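Local coordinates for protein putative cytosine/guanine deaminase (PDB 2PAJ) that catalyses the zinc-dependent hydrolytic deamination of 2-amino-4-hydroxypteridines such as isoxanthopterin, releasing ammonium, at residues A[244-249]-A[280-285]. Residues are numbered along the deposited sequence; the frame is centred on the assembly and turned at random.
Sequences RMHSHL and DVWYAH. With ZN (zinc ion), chain B.
His246 lies against the indole of Trp282 on neighbouring parallel strands. Its CB sits over the six-membered ring, 3.7 Å from the centroid and 2° off the normal, a CH-pi contact. CG comes next, above CE2 and CZ2. CD2 reaches the five-membered ring, on which the imidazole forms an offset stack with planes at 27°. At the tip, NE2 meets Ala284 CB 3.6 Å away. His246 CG is anti to the backbone N (chi1 171°), which carries the ring along the strand toward Ala284. Trp282 NE1 hydrogen-bonds to Thr75 O, which helps fix the indole.

The strands run parallel, His246 pairing with Trp282 and His248 with Ala284. Trp282 N donates to Met245 O, and Ala284 N to Ser247 O at 3.0 Å. Leu249 N closes the ladder on Ala284 O, nearly straight. These are adjacent barrel strands of the amidohydrolase TIM-barrel fold. His248 ends one strand and His285 directly follows the other; both belong to the zinc site, though His285 NE2 stays 2.9 Å from the zinc ion. His248 NE2 binds the zinc ion at 2.1 Å and lies over one face of the His285 ring. The two rings point the same way, their planes oblique. His76, His78 and Asp336 also bind the metal.

Met245, Ser247, Val281 and Tyr283 occupy the other face. Met245 CB packs on Val281 CG1, beside helix 228-240. Past the strand end, Leu249 CD1 sits over the centre of the Tyr283 ring, 3.5 Å from its centroid, while Tyr283 OH hydrogen-bonds to Trp276 O.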
loop_
_atom_site.group_PDB
_atom_site.type_symbol
_atom_site.label_atom_id
_atom_site.label_comp_id
_atom_site.label_asym_id
_atom_site.label_seq_id
_atom_site.Cartn_x
_atom_site.Cartn_y
_atom_site.Cartn_z
ATOM N N ARG A 244 1.435 -8.152 -12.648
ATOM C CA ARG A 244 1.959 -8.896 -11.506
ATOM C C ARG A 244 0.827 -9.647 -10.806
ATOM O O ARG A 244 -0.352 -9.340 -10.998
ATOM C CB ARG A 244 2.653 -7.959 -10.516
ATOM C CG ARG A 244 3.833 -7.255 -11.127
ATOM C CD ARG A 244 4.886 -6.928 -10.113
ATOM N NE ARG A 244 6.134 -6.629 -10.802
ATOM C CZ ARG A 244 7.338 -6.718 -10.252
ATOM N NH1 ARG A 244 7.473 -7.097 -8.986
ATOM N NH2 ARG A 244 8.409 -6.450 -10.979
ATOM N N MET A 245 1.192 -10.641 -10.003
ATOM C CA MET A 245 0.206 -11.451 -9.293
ATOM C C MET A 245 0.320 -11.288 -7.780
ATOM O O MET A 245 1.420 -11.208 -7.229
ATOM C CB MET A 245 0.396 -12.913 -9.665
ATOM C CG MET A 245 0.169 -13.229 -11.138
ATOM S SD MET A 245 1.117 -14.646 -11.649
ATOM C CE MET A 245 2.296 -13.855 -12.554
ATOM N N HIS A 246 -0.827 -11.245 -7.110
ATOM C CA HIS A 246 -0.863 -11.089 -5.669
ATOM C C HIS A 246 -2.034 -11.829 -5.048
ATOM O O HIS A 246 -3.108 -11.885 -5.628
ATOM C CB HIS A 246 -0.946 -9.606 -5.323
ATOM C CG HIS A 246 -1.203 -9.334 -3.876
ATOM N ND1 HIS A 246 -2.386 -8.796 -3.423
ATOM C CD2 HIS A 246 -0.436 -9.535 -2.780
ATOM C CE1 HIS A 246 -2.337 -8.677 -2.108
ATOM N NE2 HIS A 246 -1.165 -9.120 -1.693
ATOM N N SER A 247 -1.827 -12.396 -3.863
ATOM C CA SER A 247 -2.896 -13.115 -3.171
ATOM C C SER A 247 -2.614 -13.350 -1.681
ATOM O O SER A 247 -1.487 -13.182 -1.213
ATOM C CB SER A 247 -3.152 -14.469 -3.857
ATOM O OG SER A 247 -4.243 -15.164 -3.278
ATOM N N HIS A 248 -3.671 -13.712 -0.955
ATOM C CA HIS A 248 -3.610 -14.037 0.463
ATOM C C HIS A 248 -3.123 -15.489 0.500
ATOM O O HIS A 248 -3.757 -16.370 -0.079
ATOM C CB HIS A 248 -5.015 -13.979 1.072
ATOM C CG HIS A 248 -5.401 -12.643 1.634
ATOM N ND1 HIS A 248 -6.684 -12.146 1.540
ATOM C CD2 HIS A 248 -4.707 -11.747 2.376
ATOM C CE1 HIS A 248 -6.765 -11.006 2.199
ATOM N NE2 HIS A 248 -5.580 -10.741 2.720
ATOM N N LEU A 249 -2.003 -15.758 1.157
ATOM C CA LEU A 249 -1.520 -17.130 1.209
ATOM C C LEU A 249 -1.785 -17.738 2.567
ATOM O O LEU A 249 -0.996 -17.559 3.498
ATOM C CB LEU A 249 -0.026 -17.190 0.904
ATOM C CG LEU A 249 0.507 -18.578 0.525
ATOM C CD1 LEU A 249 1.821 -18.409 -0.208
ATOM C CD2 LEU A 249 0.682 -19.456 1.766
ATOM N N ASP A 280 7.560 -11.973 -9.932
ATOM C CA ASP A 280 6.325 -11.552 -10.581
ATOM C C ASP A 280 5.199 -11.419 -9.548
ATOM O O ASP A 280 4.346 -10.539 -9.636
ATOM C CB ASP A 280 5.943 -12.666 -11.565
ATOM C CG ASP A 280 5.615 -12.162 -12.939
ATOM O OD1 ASP A 280 4.659 -11.381 -13.083
ATOM O OD2 ASP A 280 6.315 -12.558 -13.892
ATOM N N VAL A 281 5.226 -12.333 -8.580
ATOM C CA VAL A 281 4.223 -12.469 -7.525
ATOM C C VAL A 281 4.648 -12.038 -6.108
ATOM O O VAL A 281 5.829 -11.982 -5.797
ATOM C CB VAL A 281 3.801 -13.957 -7.440
ATOM C CG1 VAL A 281 2.462 -14.102 -6.745
ATOM C CG2 VAL A 281 3.798 -14.564 -8.822
ATOM N N TRP A 282 3.663 -11.745 -5.259
ATOM C CA TRP A 282 3.911 -11.395 -3.862
ATOM C C TRP A 282 2.662 -11.733 -3.025
ATOM O O TRP A 282 1.531 -11.547 -3.466
ATOM C CB TRP A 282 4.353 -9.919 -3.728
ATOM C CG TRP A 282 3.314 -8.909 -3.430
ATOM C CD1 TRP A 282 2.862 -8.524 -2.202
ATOM C CD2 TRP A 282 2.640 -8.088 -4.380
ATOM N NE1 TRP A 282 1.954 -7.504 -2.329
ATOM C CE2 TRP A 282 1.795 -7.216 -3.657
ATOM C CE3 TRP A 282 2.669 -7.999 -5.777
ATOM C CZ2 TRP A 282 0.978 -6.269 -4.286
ATOM C CZ3 TRP A 282 1.866 -7.064 -6.397
ATOM C CH2 TRP A 282 1.027 -6.207 -5.651
ATOM N N TYR A 283 2.877 -12.267 -1.825
ATOM C CA TYR A 283 1.768 -12.659 -0.957
ATOM C C TYR A 283 1.576 -11.890 0.329
ATOM O O TYR A 283 2.522 -11.381 0.925
ATOM C CB TYR A 283 1.875 -14.126 -0.566
ATOM C CG TYR A 283 1.747 -15.088 -1.715
ATOM C CD1 TYR A 283 2.879 -15.549 -2.381
ATOM C CD2 TYR A 283 0.491 -15.543 -2.137
ATOM C CE1 TYR A 283 2.772 -16.429 -3.421
ATOM C CE2 TYR A 283 0.374 -16.427 -3.180
ATOM C CZ TYR A 283 1.519 -16.869 -3.817
ATOM O OH TYR A 283 1.434 -17.766 -4.849
ATOM N N ALA A 284 0.318 -11.850 0.752
ATOM C CA ALA A 284 -0.086 -11.211 1.992
ATOM C C ALA A 284 -0.486 -12.319 2.968
ATOM O O ALA A 284 -0.757 -13.450 2.572
ATOM C CB ALA A 284 -1.268 -10.285 1.755
ATOM N N HIS A 285 -0.514 -11.972 4.249
ATOM C CA HIS A 285 -0.896 -12.889 5.316
ATOM C C HIS A 285 -0.218 -14.247 5.265
ATOM O O HIS A 285 -0.865 -15.274 5.422
ATOM C CB HIS A 285 -2.424 -13.067 5.322
ATOM C CG HIS A 285 -3.175 -11.787 5.554
ATOM N ND1 HIS A 285 -2.579 -10.545 5.438
ATOM C CD2 HIS A 285 -4.475 -11.552 5.858
ATOM C CE1 HIS A 285 -3.478 -9.602 5.659
ATOM N NE2 HIS A 285 -4.637 -10.185 5.915
HETATM ZN ZN ZN B . -5.906 -8.950 3.672
#